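Local coordinates for high affinity transport system protein p37 (Mycoplasma hyorhinis, PDB 3EKI) that binds thiamine diphosphate outside the cell membrane as the lipoprotein component of a high-affinity transport system, at residues K233-N236 against T242-N245; L261-L266 against T275-D280; A287-S292 against D300-A305. One frame throughout, in Å; residues are numbered along the deposited sequence.

All three contacts lie in the same mixed-sheet half of this periplasmic-binding-protein fold, and they follow one another along the chain without interleaving. Their centres are 14 to 15 Å apart. Contact 1 joins helices 225-236 and 240-245, contact 2 joins helices 256-269 and 277-283, and contact 3 lies on strands 288-290 and 304-308 with the loop before the latter. R244 of contact 1 forms a salt bridge with D280 of contact 2, and D280 in turn probably hydrogen-bonds to Y288 of contact 3. F243 packs on both L266 and I304. R244, D280 and Y288 thus form a polar chain linking all three contacts in this half of the thiamine diphosphate-binding protein.

Contact 1 of 3, residues K233-N236 against T242-N245; sequences KAWN and TFRN
Helix 225-236 and the short helix 240-245 are two consecutive helices joined by a short connection in the thiamine-binding lipoprotein fold, and A234, W235, T242 and F243 close the pair. The backbones come near at A234 and F243, whose CA atoms are 5.4 Å apart. A234 has only a methyl group to place between the helices. Its CB points at the other helix and lies 3.9 Å from F243 N and 4.0 Å from T242 CG2. It also touches F243 CB. The small side chain permits this close approach.

The aromatic pair W235 and F243 continues the apolar contact. Both side chains lie side by side and point the same way. In each, CG is anti to the backbone N (chi1 176° in W235, -177° in F243), which sends the two rings off the same side of the helix pair. They meet obliquely, with planes at 51° and the F243 centroid 5.9 Å from that of the six-membered W235 ring. No hydrogen bond crosses between the segments.

The rings are covered by the rest of the fold. L266 of helix 256-269 and L335 of strand 331-337 pack on both of them, and H269 stacks on W235. Polar ends are satisfied outside the pair: W235 NE1 bonds to G165 O, and T242 OG1 bonds to D239 OD2. Within the aromatic pair the touching corner is small, with W235 CE3 lying 4.0 Å from F243 CE2 and 4.1 Å from F243 CZ.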
loop_
_atom_site.group_PDB
_atom_site.type_symbol
_atom_site.label_atom_id
_atom_site.label_comp_id
_atom_site.label_asym_id
_atom_site.label_seq_id
_atom_site.Cartn_x
_atom_site.Cartn_y
_atom_site.Cartn_z
ATOM N N LYS A 233 0.831 -26.421 12.837
ATOM C CA LYS A 233 1.322 -27.756 12.492
ATOM C C LYS A 233 1.234 -28.002 10.991
ATOM O O LYS A 233 2.119 -28.572 10.350
ATOM C CB LYS A 233 0.543 -28.848 13.241
ATOM C CG LYS A 233 1.022 -30.263 12.972
ATOM C CD LYS A 233 0.536 -31.250 14.027
ATOM C CE LYS A 233 1.590 -32.305 14.350
ATOM N NZ LYS A 233 0.968 -33.505 14.988
ATOM N N ALA A 234 0.148 -27.548 10.384
ATOM C CA ALA A 234 0.005 -27.772 8.950
ATOM C C ALA A 234 1.050 -26.978 8.178
ATOM O O ALA A 234 1.632 -27.417 7.186
ATOM C CB ALA A 234 -1.409 -27.434 8.532
ATOM N N TRP A 235 1.290 -25.745 8.636
ATOM C CA TRP A 235 2.346 -24.930 8.052
ATOM C C TRP A 235 3.696 -25.622 8.168
ATOM O O TRP A 235 4.450 -25.771 7.218
ATOM C CB TRP A 235 2.385 -23.578 8.755
ATOM C CG TRP A 235 3.490 -22.683 8.325
ATOM C CD1 TRP A 235 4.714 -22.570 8.901
ATOM C CD2 TRP A 235 3.492 -21.758 7.219
ATOM N NE1 TRP A 235 5.495 -21.651 8.254
ATOM C CE2 TRP A 235 4.758 -21.144 7.220
ATOM C CE3 TRP A 235 2.554 -21.401 6.247
ATOM C CZ2 TRP A 235 5.145 -20.170 6.276
ATOM C CZ3 TRP A 235 2.945 -20.434 5.317
ATOM C CH2 TRP A 235 4.216 -19.845 5.350
ATOM N N ASN A 236 4.027 -26.074 9.380
ATOM C CA ASN A 236 5.329 -26.672 9.644
ATOM C C ASN A 236 5.521 -27.964 8.853
ATOM O O ASN A 236 6.669 -28.280 8.518
ATOM C CB ASN A 236 5.491 -26.956 11.146
ATOM C CG ASN A 236 5.586 -25.731 12.024
ATOM O OD1 ASN A 236 5.893 -24.621 11.604
ATOM N ND2 ASN A 236 5.314 -25.923 13.309
ATOM N N THR A 242 -4.589 -29.343 4.369
ATOM C CA THR A 242 -5.091 -29.062 5.706
ATOM C C THR A 242 -5.062 -27.569 6.016
ATOM O O THR A 242 -6.036 -27.035 6.574
ATOM C CB THR A 242 -4.272 -29.832 6.759
ATOM O OG1 THR A 242 -4.443 -31.239 6.505
ATOM C CG2 THR A 242 -4.798 -29.512 8.143
ATOM N N PHE A 243 -3.948 -26.953 5.604
ATOM C CA PHE A 243 -3.803 -25.518 5.826
ATOM C C PHE A 243 -4.900 -24.717 5.128
ATOM O O PHE A 243 -5.686 -23.957 5.704
ATOM C CB PHE A 243 -2.424 -25.074 5.364
ATOM C CG PHE A 243 -2.124 -23.608 5.618
ATOM C CD1 PHE A 243 -2.349 -22.660 4.646
ATOM C CD2 PHE A 243 -1.608 -23.212 6.843
ATOM C CE1 PHE A 243 -2.029 -21.349 4.918
ATOM C CE2 PHE A 243 -1.300 -21.899 7.117
ATOM C CZ PHE A 243 -1.540 -20.951 6.143
ATOM N N ARG A 244 -4.979 -24.944 3.821
ATOM C CA ARG A 244 -5.978 -24.294 2.982
ATOM C C ARG A 244 -7.409 -24.487 3.489
ATOM O O ARG A 244 -8.206 -23.549 3.464
ATOM C CB ARG A 244 -5.864 -24.789 1.538
ATOM C CG ARG A 244 -6.801 -24.089 0.566
ATOM C CD ARG A 244 -7.709 -25.084 -0.138
ATOM N NE ARG A 244 -6.974 -25.922 -1.082
ATOM C CZ ARG A 244 -6.852 -27.240 -0.972
ATOM N NH1 ARG A 244 -7.416 -27.878 0.045
ATOM N NH2 ARG A 244 -6.164 -27.923 -1.877
ATOM N N ASN A 245 -7.739 -25.695 3.939
ATOM C CA ASN A 245 -9.105 -25.981 4.355
ATOM C C ASN A 245 -9.507 -25.251 5.634
ATOM O O ASN A 245 -10.691 -25.238 5.957
ATOM C CB ASN A 245 -9.292 -27.485 4.529
ATOM C CG ASN A 245 -9.339 -28.197 3.179
ATOM O OD1 ASN A 245 -9.474 -27.592 2.125
ATOM N ND2 ASN A 245 -9.222 -29.511 3.193
#

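Contact 2 of 3, residues L261-L266 against T275-D280; sequences LEETIL and TTLNED
E263, on helix 256-269, faces L277 at the first turn of helix 277-283, with their CA atoms 6.4 Å apart. T276 is the N-cap of that second helix. Its OG1 accepts from E279 N at 2.9 Å, which ties off the first turn.

E263 adds a second acceptor at this helix start, from the neighbouring helix. A chi1 of 167° swings its CG opposite its own N, and the chain stays straight from there on. This extended chain carries the carboxylate to L277 N. OE1 takes the N-H of L277 at 2.8 Å, with an N-H...O angle of 160°. The bond uses the anti lone pair, on the side away from OE2. A water also donates to E263 OE1 at 2.7 Å and accepts from N278 N at 3.2 Å. OE1 therefore serves two of the amides that open the helix, one directly and one through water. The negative carboxylate at a helix N-terminus is probably favoured by the helix dipole.

The aliphatic part of E263 does separate work. E263 and L277 pass alongside each other, pointing contrary ways, and E263 CB and CG each lie 3.9 Å from L277 CG. Farther along, L266 CD1 meets L277 CD2 at 4.3 Å.

These leucines continue the apolar layer between the helices and the sheet. F306 of strand 304-308 packs on both L266 and L277, as does W240 of helix 240-245, while F259 of helix 256-269 also touches L277.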
loop_
_atom_site.group_PDB
_atom_site.type_symbol
_atom_site.label_atom_id
_atom_site.label_comp_id
_atom_site.label_asym_id
_atom_site.label_seq_id
_atom_site.Cartn_x
_atom_site.Cartn_y
_atom_site.Cartn_z
ATOM N N LEU A 261 1.319 -11.171 -3.214
ATOM C CA LEU A 261 2.527 -11.352 -2.402
ATOM C C LEU A 261 2.370 -12.553 -1.478
ATOM O O LEU A 261 3.349 -13.260 -1.238
ATOM C CB LEU A 261 2.856 -10.096 -1.599
ATOM C CG LEU A 261 3.328 -8.937 -2.485
ATOM C CD1 LEU A 261 3.324 -7.638 -1.684
ATOM C CD2 LEU A 261 4.709 -9.216 -3.037
ATOM N N GLU A 262 1.169 -12.743 -0.954
ATOM C CA GLU A 262 0.917 -13.894 -0.077
ATOM C C GLU A 262 0.901 -15.189 -0.889
ATOM O O GLU A 262 1.393 -16.209 -0.407
ATOM C CB GLU A 262 -0.394 -13.714 0.698
ATOM C CG GLU A 262 -0.365 -12.584 1.700
ATOM C CD GLU A 262 -0.717 -11.201 1.193
ATOM O OE1 GLU A 262 -0.933 -11.032 -0.023
ATOM O OE2 GLU A 262 -0.788 -10.298 2.062
ATOM N N GLU A 263 0.309 -15.145 -2.092
ATOM C CA GLU A 263 0.364 -16.314 -2.970
ATOM C C GLU A 263 1.791 -16.784 -3.162
ATOM O O GLU A 263 2.114 -17.978 -3.089
ATOM C CB GLU A 263 -0.278 -15.997 -4.326
ATOM C CG GLU A 263 -0.010 -17.032 -5.424
ATOM C CD GLU A 263 -0.765 -16.641 -6.669
ATOM O OE1 GLU A 263 -1.558 -17.416 -7.210
ATOM O OE2 GLU A 263 -0.567 -15.485 -7.128
ATOM N N THR A 264 2.733 -15.870 -3.419
ATOM C CA THR A 264 4.138 -16.201 -3.564
ATOM C C THR A 264 4.710 -16.884 -2.318
ATOM O O THR A 264 5.405 -17.903 -2.442
ATOM C CB THR A 264 4.976 -14.929 -3.840
ATOM O OG1 THR A 264 4.570 -14.392 -5.107
ATOM C CG2 THR A 264 6.454 -15.229 -3.971
ATOM N N ILE A 265 4.435 -16.343 -1.131
ATOM C CA ILE A 265 4.938 -17.001 0.084
ATOM C C ILE A 265 4.407 -18.435 0.243
ATOM O O ILE A 265 5.168 -19.348 0.575
ATOM C CB ILE A 265 4.570 -16.156 1.311
ATOM C CG1 ILE A 265 5.251 -14.772 1.332
ATOM C CG2 ILE A 265 4.880 -16.882 2.602
ATOM C CD1 ILE A 265 6.752 -14.805 1.123
ATOM N N LEU A 266 3.122 -18.627 -0.005
ATOM C CA LEU A 266 2.467 -19.933 0.085
ATOM C C LEU A 266 3.012 -20.906 -0.925
ATOM O O LEU A 266 3.230 -22.078 -0.602
ATOM C CB LEU A 266 0.947 -19.769 -0.071
ATOM C CG LEU A 266 0.232 -19.000 1.038
ATOM C CD1 LEU A 266 -1.258 -18.876 0.783
ATOM C CD2 LEU A 266 0.459 -19.648 2.400
ATOM N N THR A 275 -0.433 -24.863 -8.063
ATOM C CA THR A 275 0.063 -24.009 -9.132
ATOM C C THR A 275 -0.144 -22.519 -8.892
ATOM O O THR A 275 0.737 -21.684 -8.752
ATOM C CB THR A 275 -0.681 -24.370 -10.440
ATOM O OG1 THR A 275 -2.092 -24.165 -10.199
ATOM C CG2 THR A 275 -0.505 -25.816 -10.822
ATOM N N THR A 276 -1.476 -22.141 -8.725
ATOM C CA THR A 276 -1.811 -20.783 -8.389
ATOM C C THR A 276 -2.984 -20.814 -7.415
ATOM O O THR A 276 -3.750 -21.786 -7.400
ATOM C CB THR A 276 -2.255 -19.908 -9.579
ATOM O OG1 THR A 276 -3.463 -20.478 -10.113
ATOM C CG2 THR A 276 -1.213 -19.903 -10.668
ATOM N N LEU A 277 -3.112 -19.724 -6.660
ATOM C CA LEU A 277 -4.276 -19.624 -5.794
ATOM C C LEU A 277 -5.572 -19.621 -6.591
ATOM O O LEU A 277 -6.587 -20.194 -6.194
ATOM C CB LEU A 277 -4.208 -18.391 -4.905
ATOM C CG LEU A 277 -3.258 -18.374 -3.722
ATOM C CD1 LEU A 277 -3.707 -17.268 -2.777
ATOM C CD2 LEU A 277 -3.188 -19.707 -2.998
ATOM N N ASN A 278 -5.610 -18.980 -7.770
ATOM C CA ASN A 278 -6.858 -19.029 -8.550
ATOM C C ASN A 278 -7.220 -20.443 -8.977
ATOM O O ASN A 278 -8.375 -20.869 -8.921
ATOM C CB ASN A 278 -6.701 -18.104 -9.778
ATOM C CG ASN A 278 -7.065 -16.674 -9.410
ATOM O OD1 ASN A 278 -7.435 -16.368 -8.273
ATOM N ND2 ASN A 278 -6.963 -15.769 -10.380
ATOM N N GLU A 279 -6.213 -21.212 -9.398
ATOM C CA GLU A 279 -6.503 -22.592 -9.789
ATOM C C GLU A 279 -6.946 -23.414 -8.589
ATOM O O GLU A 279 -7.900 -24.165 -8.723
ATOM C CB GLU A 279 -5.314 -23.278 -10.448
ATOM C CG GLU A 279 -5.394 -23.305 -11.973
ATOM C CD GLU A 279 -4.278 -24.108 -12.613
ATOM O OE1 GLU A 279 -4.452 -25.332 -12.817
ATOM O OE2 GLU A 279 -3.223 -23.521 -12.923
ATOM N N ASP A 280 -6.267 -23.258 -7.471
ATOM C CA ASP A 280 -6.670 -23.957 -6.243
ATOM C C ASP A 280 -8.073 -23.581 -5.802
ATOM O O ASP A 280 -8.873 -24.436 -5.427
ATOM C CB ASP A 280 -5.631 -23.641 -5.162
ATOM C CG ASP A 280 -5.732 -24.530 -3.931
ATOM O OD1 ASP A 280 -6.289 -24.047 -2.917
ATOM O OD2 ASP A 280 -5.276 -25.691 -3.982
HETATM O O HOH W 1 -3.596 -16.803 -8.847
#

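Contact 3 of 3, residues A287-S292 against D300-A305; sequences AYKQKS and DDFHIA
The F302 ring carries K289 over one face and has the backbone of A287 and Y288 near one end. K289 CB sits 4.1 Å from the ring centroid and 27° off the normal, a CH-pi contact. Y288 N lies level with the F302 ring, beside its rim, 3.8 Å from F302 CE1. Y288 C approaches F302 CE1 obliquely at 3.7 Å, and A287 C does so a little farther off.

The lysine runs nearly perpendicular to the F302 side chain. With chi1 at -171°, K289 CG leads off opposite its backbone N. The chi3 bend brings CE to the ring, 3.6 Å from F302 CE2, and the chi4 bend then turns NZ away from it. The lysine therefore touches with its aliphatic carbons, at both CB and CE. No hydrogen bond links the two segments.

F302 also packs on L249 of strand 248-250. A287, K289 and K291 hydrogen-bond through their backbones to I248 and H250 of that strand. F302, in the loop leading into strand 304-308, thus spans the next-to-outermost strand 248-250 to reach strand 288-290. This is packing across one face of the mixed five-stranded sheet, near its outer strand, in a periplasmic-binding-protein fold.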
loop_
_atom_site.group_PDB
_atom_site.type_symbol
_atom_site.label_atom_id
_atom_site.label_comp_id
_atom_site.label_asym_id
_atom_site.label_seq_id
_atom_site.Cartn_x
_atom_site.Cartn_y
_atom_site.Cartn_z
ATOM N N ALA A 287 -13.192 -22.900 0.417
ATOM C CA ALA A 287 -12.007 -22.639 1.234
ATOM C C ALA A 287 -11.507 -21.209 1.084
ATOM O O ALA A 287 -10.479 -20.819 1.646
ATOM C CB ALA A 287 -10.925 -23.636 0.862
ATOM N N TYR A 288 -12.188 -20.390 0.304
ATOM C CA TYR A 288 -11.763 -19.040 0.005
ATOM C C TYR A 288 -12.922 -18.062 0.052
ATOM O O TYR A 288 -14.034 -18.410 -0.346
ATOM C CB TYR A 288 -11.189 -18.980 -1.410
ATOM C CG TYR A 288 -9.899 -19.708 -1.613
ATOM C CD1 TYR A 288 -9.845 -21.046 -1.973
ATOM C CD2 TYR A 288 -8.693 -19.020 -1.434
ATOM C CE1 TYR A 288 -8.631 -21.693 -2.153
ATOM C CE2 TYR A 288 -7.494 -19.661 -1.613
ATOM C CZ TYR A 288 -7.459 -20.985 -1.972
ATOM O OH TYR A 288 -6.221 -21.561 -2.131
ATOM N N LYS A 289 -12.647 -16.848 0.498
ATOM C CA LYS A 289 -13.646 -15.780 0.509
ATOM C C LYS A 289 -12.955 -14.430 0.407
ATOM O O LYS A 289 -11.881 -14.220 0.981
ATOM C CB LYS A 289 -14.500 -15.842 1.766
ATOM C CG LYS A 289 -15.691 -14.895 1.750
ATOM C CD LYS A 289 -16.452 -15.002 3.067
ATOM C CE LYS A 289 -17.310 -16.272 3.042
ATOM N NZ LYS A 289 -18.494 -16.028 2.163
ATOM N N GLN A 290 -13.567 -13.521 -0.347
ATOM C CA GLN A 290 -12.972 -12.191 -0.515
ATOM C C GLN A 290 -13.535 -11.234 0.525
ATOM O O GLN A 290 -14.693 -10.787 0.434
ATOM C CB GLN A 290 -13.186 -11.649 -1.939
ATOM C CG GLN A 290 -12.437 -10.353 -2.220
ATOM C CD GLN A 290 -12.934 -9.570 -3.413
ATOM O OE1 GLN A 290 -12.925 -10.079 -4.524
ATOM N NE2 GLN A 290 -13.379 -8.346 -3.200
ATOM N N LYS A 291 -12.719 -10.933 1.521
ATOM C CA LYS A 291 -13.075 -10.092 2.648
ATOM C C LYS A 291 -11.812 -9.494 3.265
ATOM O O LYS A 291 -10.747 -10.103 3.182
ATOM C CB LYS A 291 -13.798 -10.848 3.761
ATOM C CG LYS A 291 -15.063 -11.588 3.425
ATOM C CD LYS A 291 -16.319 -10.802 3.707
ATOM C CE LYS A 291 -16.554 -10.610 5.197
ATOM N NZ LYS A 291 -17.704 -9.673 5.413
ATOM N N SER A 292 -11.940 -8.340 3.908
ATOM C CA SER A 292 -10.833 -7.723 4.619
ATOM C C SER A 292 -10.428 -8.552 5.829
ATOM O O SER A 292 -11.293 -9.093 6.506
ATOM C CB SER A 292 -11.237 -6.310 5.062
ATOM O OG SER A 292 -10.221 -5.695 5.835
ATOM N N ASP A 300 -16.753 -17.932 11.277
ATOM C CA ASP A 300 -16.296 -19.135 11.979
ATOM C C ASP A 300 -15.640 -20.151 11.069
ATOM O O ASP A 300 -14.903 -21.020 11.567
ATOM C CB ASP A 300 -17.493 -19.706 12.748
ATOM C CG ASP A 300 -17.875 -18.753 13.871
ATOM O OD1 ASP A 300 -17.090 -17.842 14.222
ATOM O OD2 ASP A 300 -18.986 -18.908 14.421
ATOM N N ASP A 301 -15.869 -20.073 9.756
ATOM C CA ASP A 301 -15.331 -21.077 8.842
ATOM C C ASP A 301 -14.053 -20.634 8.124
ATOM O O ASP A 301 -13.559 -21.310 7.221
ATOM C CB ASP A 301 -16.389 -21.415 7.797
ATOM C CG ASP A 301 -17.665 -22.049 8.294
ATOM O OD1 ASP A 301 -17.679 -22.679 9.363
ATOM O OD2 ASP A 301 -18.683 -21.925 7.576
ATOM N N PHE A 302 -13.500 -19.497 8.522
ATOM C CA PHE A 302 -12.279 -18.930 8.001
ATOM C C PHE A 302 -11.288 -18.640 9.136
ATOM O O PHE A 302 -11.680 -18.050 10.154
ATOM C CB PHE A 302 -12.572 -17.659 7.174
ATOM C CG PHE A 302 -13.304 -18.126 5.903
ATOM C CD1 PHE A 302 -12.588 -18.441 4.777
ATOM C CD2 PHE A 302 -14.674 -18.261 5.925
ATOM C CE1 PHE A 302 -13.244 -18.918 3.662
ATOM C CE2 PHE A 302 -15.354 -18.745 4.824
ATOM C CZ PHE A 302 -14.601 -19.098 3.725
ATOM N N HIS A 303 -10.032 -19.032 8.930
ATOM C CA HIS A 303 -8.999 -18.859 9.951
ATOM C C HIS A 303 -7.684 -18.286 9.460
ATOM O O HIS A 303 -6.756 -18.127 10.253
ATOM C CB HIS A 303 -8.690 -20.212 10.630
ATOM C CG HIS A 303 -9.923 -20.824 11.229
ATOM N ND1 HIS A 303 -10.800 -21.584 10.502
ATOM C CD2 HIS A 303 -10.427 -20.777 12.489
ATOM C CE1 HIS A 303 -11.803 -21.995 11.286
ATOM N NE2 HIS A 303 -11.597 -21.512 12.499
ATOM N N ILE A 304 -7.591 -17.954 8.165
ATOM C CA ILE A 304 -6.400 -17.354 7.587
ATOM C C ILE A 304 -6.813 -16.098 6.830
ATOM O O ILE A 304 -7.892 -16.142 6.232
ATOM C CB ILE A 304 -5.697 -18.378 6.690
ATOM C CG1 ILE A 304 -5.284 -19.640 7.474
ATOM C CG2 ILE A 304 -4.518 -17.778 5.952
ATOM C CD1 ILE A 304 -5.201 -20.856 6.579
ATOM N N ALA A 305 -6.026 -15.036 6.882
ATOM C CA ALA A 305 -6.373 -13.853 6.104
ATOM C C ALA A 305 -5.139 -13.115 5.608
ATOM O O ALA A 305 -4.089 -13.092 6.254
ATOM C CB ALA A 305 -7.239 -12.882 6.888
#